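Local coordinates for protein putative NADPH:quinone oxidoreductase (Ralstonia eutropha, PDB 3IUP) that binds NADPH and, judging from its name and family, probably uses it to reduce quinones, at residues 29-43 against 97-111. Residues are numbered along the deposited sequence; the frame is centred on the assembly and turned at random. Where two conformers were deposited one is given.
Sequences HPGPDEVLIRIEASP and EGAGVVVEAGSSPAA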
loop_
_atom_site.group_PDB
_atom_site.type_symbol
_atom_site.label_atom_id
_atom_site.label_comp_id
_atom_site.label_asym_id
_atom_site.label_seq_id
_atom_site.Cartn_x
_atom_site.Cartn_y
_atom_site.Cartn_z
ATOM N N HIS A 29 20.869 22.980 34.207
ATOM C CA HIS A 29 20.283 24.303 34.304
ATOM C C HIS A 29 20.038 24.727 32.864
ATOM O O HIS A 29 20.878 24.479 31.990
ATOM C CB HIS A 29 21.226 25.262 34.995
ATOM C CG HIS A 29 21.335 25.029 36.470
ATOM N ND1 HIS A 29 20.340 25.386 37.358
ATOM C CD2 HIS A 29 22.325 24.472 37.214
ATOM C CE1 HIS A 29 20.720 25.073 38.588
ATOM N NE2 HIS A 29 21.920 24.520 38.526
ATOM N N PRO A 30 18.875 25.335 32.592
ATOM C CA PRO A 30 18.528 25.641 31.203
ATOM C C PRO A 30 19.382 26.756 30.582
ATOM O O PRO A 30 19.670 27.727 31.259
ATOM C CB PRO A 30 17.076 26.100 31.307
ATOM C CG PRO A 30 16.889 26.507 32.696
ATOM C CD PRO A 30 17.788 25.669 33.517
ATOM N N GLY A 31 19.810 26.583 29.335
ATOM C CA GLY A 31 20.390 27.693 28.567
ATOM C C GLY A 31 19.331 28.756 28.283
ATOM O O GLY A 31 18.144 28.570 28.600
ATOM N N PRO A 32 19.736 29.863 27.635
ATOM C CA PRO A 32 18.848 30.977 27.282
ATOM C C PRO A 32 17.491 30.623 26.657
ATOM O O PRO A 32 16.495 31.273 26.988
ATOM C CB PRO A 32 19.682 31.762 26.289
ATOM C CG PRO A 32 21.083 31.548 26.755
ATOM C CD PRO A 32 21.152 30.188 27.350
ATOM N N ASP A 33 17.444 29.638 25.755
ATOM C CA ASP A 33 16.212 29.293 25.078
ATOM C C ASP A 33 15.540 28.072 25.676
ATOM O O ASP A 33 14.613 27.548 25.089
ATOM C CB ASP A 33 16.474 29.070 23.580
ATOM C CG ASP A 33 17.141 30.267 22.942
ATOM O OD1 ASP A 33 16.682 31.410 23.235
ATOM O OD2 ASP A 33 18.159 30.067 22.231
ATOM N N GLU A 34 15.979 27.651 26.859
ATOM C CA GLU A 34 15.445 26.421 27.478
ATOM C C GLU A 34 14.666 26.678 28.779
ATOM O O GLU A 34 14.818 27.714 29.443
ATOM C CB GLU A 34 16.579 25.437 27.797
ATOM C CG GLU A 34 17.285 24.835 26.585
ATOM C CD GLU A 34 18.525 24.028 26.966
ATOM O OE1 GLU A 34 19.283 24.406 27.907
ATOM O OE2 GLU A 34 18.715 22.964 26.331
ATOM N N VAL A 35 13.885 25.675 29.154
ATOM C CA VAL A 35 13.206 25.666 30.465
ATOM C C VAL A 35 13.408 24.309 31.112
ATOM O O VAL A 35 13.643 23.320 30.416
ATOM C CB VAL A 35 11.709 25.995 30.345
ATOM C CG1 VAL A 35 11.521 27.456 29.761
ATOM C CG2 VAL A 35 10.961 24.945 29.496
ATOM N N LEU A 36 13.298 24.257 32.433
ATOM C CA LEU A 36 13.366 23.015 33.153
ATOM C C LEU A 36 11.982 22.719 33.644
ATOM O O LEU A 36 11.399 23.536 34.367
ATOM C CB LEU A 36 14.321 23.120 34.343
ATOM C CG LEU A 36 14.614 21.788 35.050
ATOM C CD1 LEU A 36 15.431 20.883 34.125
ATOM C CD2 LEU A 36 15.326 22.071 36.387
ATOM N N ILE A 37 11.457 21.545 33.261
ATOM C CA ILE A 37 10.118 21.125 33.644
ATOM C C ILE A 37 10.171 20.020 34.675
ATOM O O ILE A 37 10.896 19.021 34.500
ATOM C CB ILE A 37 9.306 20.630 32.454
ATOM C CG1 ILE A 37 9.211 21.705 31.361
ATOM C CG2 ILE A 37 7.935 20.154 32.917
ATOM C CD1 ILE A 37 8.840 21.065 30.024
ATOM N N ARG A 38 9.418 20.180 35.761
ATOM C CA ARG A 38 9.200 19.080 36.704
ATOM C C ARG A 38 8.018 18.276 36.149
ATOM O O ARG A 38 6.891 18.747 36.185
ATOM C CB ARG A 38 8.852 19.606 38.111
ATOM C CG ARG A 38 8.723 18.478 39.166
ATOM C CD ARG A 38 8.394 18.966 40.554
ATOM N NE ARG A 38 7.079 19.570 40.549
ATOM C CZ ARG A 38 6.810 20.843 40.843
ATOM N NH1 ARG A 38 7.769 21.668 41.259
ATOM N NH2 ARG A 38 5.566 21.273 40.786
ATOM N N ILE A 39 8.279 17.063 35.654
ATOM C CA ILE A 39 7.243 16.305 34.943
ATOM C C ILE A 39 6.346 15.591 35.969
ATOM O O ILE A 39 6.832 14.901 36.853
ATOM C CB ILE A 39 7.850 15.317 33.939
ATOM C CG1 ILE A 39 8.700 16.071 32.905
ATOM C CG2 ILE A 39 6.724 14.525 33.239
ATOM C CD1 ILE A 39 9.599 15.182 32.059
ATOM N N GLU A 40 5.040 15.819 35.851
ATOM C CA GLU A 40 4.063 15.270 36.804
ATOM C C GLU A 40 3.085 14.283 36.166
ATOM O O GLU A 40 2.296 13.639 36.884
ATOM C CB GLU A 40 3.320 16.408 37.516
ATOM C CG GLU A 40 4.302 17.233 38.332
ATOM C CD GLU A 40 3.682 18.310 39.164
ATOM O OE1 GLU A 40 2.504 18.594 38.990
ATOM O OE2 GLU A 40 4.399 18.823 40.067
ATOM N N ALA A 41 3.121 14.153 34.835
ATOM C CA ALA A 41 2.160 13.292 34.132
ATOM C C ALA A 41 2.722 12.924 32.769
ATOM O O ALA A 41 3.005 13.801 31.955
ATOM C CB ALA A 41 0.798 13.944 33.975
ATOM N N SER A 42 2.860 11.636 32.504
ATOM C CA SER A 42 3.304 11.176 31.199
ATOM C C SER A 42 2.673 9.800 30.920
ATOM O O SER A 42 2.803 8.899 31.733
ATOM C CB SER A 42 4.825 11.096 31.188
ATOM O OG SER A 42 5.346 10.652 29.978
ATOM N N PRO A 43 2.018 9.637 29.771
ATOM C CA PRO A 43 1.279 8.417 29.531
ATOM C C PRO A 43 2.186 7.315 29.038
ATOM O O PRO A 43 3.219 7.597 28.442
ATOM C CB PRO A 43 0.289 8.845 28.445
ATOM C CG PRO A 43 1.044 9.833 27.651
ATOM C CD PRO A 43 1.829 10.603 28.682
ATOM N N GLU A 97 5.903 11.973 25.390
ATOM C CA GLU A 97 5.170 13.175 25.734
ATOM C C GLU A 97 4.851 13.203 27.214
ATOM O O GLU A 97 4.798 12.157 27.874
ATOM C CB GLU A 97 3.834 13.278 24.934
ATOM C CG GLU A 97 2.799 12.246 25.280
ATOM C CD GLU A 97 1.494 12.344 24.480
ATOM O OE1 GLU A 97 1.181 13.450 23.965
ATOM O OE2 GLU A 97 0.747 11.324 24.477
ATOM N N GLY A 98 4.647 14.400 27.724
ATOM C CA GLY A 98 4.195 14.560 29.103
ATOM C C GLY A 98 3.931 15.994 29.461
ATOM O O GLY A 98 4.011 16.899 28.615
ATOM N N ALA A 99 3.656 16.211 30.726
ATOM C CA ALA A 99 3.255 17.532 31.175
ATOM C C ALA A 99 3.751 17.752 32.566
ATOM O O ALA A 99 3.977 16.788 33.321
ATOM C CB ALA A 99 1.710 17.669 31.123
ATOM N N GLY A 100 3.998 19.023 32.888
ATOM C CA GLY A 100 4.436 19.359 34.218
ATOM C C GLY A 100 4.530 20.857 34.407
ATOM O O GLY A 100 3.940 21.640 33.656
ATOM N N VAL A 101 5.327 21.247 35.388
ATOM C CA VAL A 101 5.462 22.646 35.758
ATOM C C VAL A 101 6.876 23.160 35.469
ATOM O O VAL A 101 7.855 22.484 35.748
ATOM C CB VAL A 101 5.130 22.835 37.224
ATOM C CG1 VAL A 101 5.330 24.313 37.638
ATOM C CG2 VAL A 101 3.692 22.401 37.482
ATOM N N VAL A 102 6.962 24.353 34.900
ATOM C CA VAL A 102 8.243 24.981 34.619
ATOM C C VAL A 102 8.762 25.588 35.902
ATOM O O VAL A 102 8.126 26.484 36.473
ATOM C CB VAL A 102 8.153 26.068 33.544
ATOM C CG1 VAL A 102 9.516 26.781 33.408
ATOM C CG2 VAL A 102 7.720 25.493 32.168
ATOM N N VAL A 103 9.887 25.062 36.364
ATOM C CA VAL A 103 10.501 25.444 37.633
ATOM C C VAL A 103 11.788 26.240 37.457
ATOM O O VAL A 103 12.252 26.858 38.416
ATOM C CB VAL A 103 10.840 24.194 38.506
ATOM C CG1 VAL A 103 9.558 23.463 38.912
ATOM C CG2 VAL A 103 11.801 23.269 37.771
ATOM N N GLU A 104 12.402 26.206 36.276
ATOM C CA GLU A 104 13.520 27.109 35.962
ATOM C C GLU A 104 13.375 27.536 34.513
ATOM O O GLU A 104 12.943 26.760 33.666
ATOM C CB GLU A 104 14.879 26.435 36.119
ATOM C CG GLU A 104 15.283 26.089 37.545
ATOM C CD GLU A 104 16.680 25.451 37.649
ATOM O OE1 GLU A 104 17.595 25.785 36.861
ATOM O OE2 GLU A 104 16.858 24.623 38.563
ATOM N N ALA A 105 13.801 28.748 34.219
ATOM C CA ALA A 105 13.730 29.284 32.862
ATOM C C ALA A 105 15.045 29.987 32.501
ATOM O O ALA A 105 15.639 30.704 33.318
ATOM C CB ALA A 105 12.548 30.244 32.723
ATOM N N GLY A 106 15.499 29.763 31.271
ATOM C CA GLY A 106 16.659 30.452 30.754
ATOM C C GLY A 106 16.312 31.924 30.588
ATOM O O GLY A 106 15.147 32.330 30.727
ATOM N N SER A 107 17.320 32.715 30.255
ATOM C CA SER A 107 17.188 34.175 30.245
ATOM C C SER A 107 16.341 34.785 29.118
ATOM O O SER A 107 15.906 35.943 29.231
ATOM C CB SER A 107 18.588 34.795 30.156
ATOM O OG SER A 107 19.207 34.372 28.949
ATOM N N SER A 108 16.134 34.054 28.027
ATOM C CA SER A 108 15.432 34.634 26.881
ATOM C C SER A 108 13.990 34.972 27.268
ATOM O O SER A 108 13.388 34.295 28.103
ATOM C CB SER A 108 15.461 33.693 25.669
ATOM O OG SER A 108 14.526 32.654 25.802
ATOM N N PRO A 109 13.429 36.043 26.692
ATOM C CA PRO A 109 12.030 36.331 26.998
ATOM C C PRO A 109 11.087 35.163 26.732
ATOM O O PRO A 109 10.128 34.949 27.472
ATOM C CB PRO A 109 11.706 37.516 26.065
ATOM C CG PRO A 109 12.979 38.136 25.794
ATOM C CD PRO A 109 14.020 37.079 25.826
ATOM N N ALA A 110 11.350 34.414 25.669
ATOM C CA ALA A 110 10.549 33.258 25.349
ATOM C C ALA A 110 10.526 32.250 26.507
ATOM O O ALA A 110 9.474 31.732 26.876
ATOM C CB ALA A 110 11.093 32.571 24.031
ATOM N N ALA A 111 11.691 31.978 27.091
ATOM C CA ALA A 111 11.799 31.015 28.204
ATOM C C ALA A 111 11.205 31.614 29.501
ATOM O O ALA A 111 10.464 30.952 30.209
ATOM C CB ALA A 111 13.268 30.599 28.428
HETATM O O HOH W 1 14.120 31.748 22.863
HETATM O O HOH W 2 4.673 9.344 26.426
#
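The backbone oxygen P32 O is gripped twice by S108, whose OG donates at 2.7 Å and whose N donates as well. S108 OG lies between its own backbone N and carbonyl carbon (chi1 78°), from where it also accepts from A111 N and so N-caps the short helix beginning at P109. A water joins this hydroxyl to D33 OD1. Just before the type I turn of G31 to E34, H29 ND1 donates to E104 OE1 at 2.8 Å, meeting the carboxylate on its syn side, with ring and carboxylate planes 33° apart. The extended E104 chain runs alongside L36, its CB 3.8 Å from L36 CB, while P30 CD rests against OE1.

Beyond this end, strands 34-43 and 98-105 pair antiparallel with two classic bulges. L36 O takes V103 N at 2.9 Å and, weakly, E104 N; A99 O takes both E40 N and A41 N. R38, bent at chi3 (65°), holds E40 OE2 side-on with NE and NH2, and its NH1 packs 3.5 Å from V103 CG1. On the opposite face V35 and I37 meet V102, and V119 of the adjoining strand 118-121 touches I37 and V102. S42 OG closes the far end on E97 O at 2.6 Å, and E97 OE1 turns to F154 N. This bulged antiparallel pair is part of the GroES-like domain, consistent with a medium-chain dehydrogenase/reductase fold, and its P43 side chain lies about 8 Å from the bound NADPH.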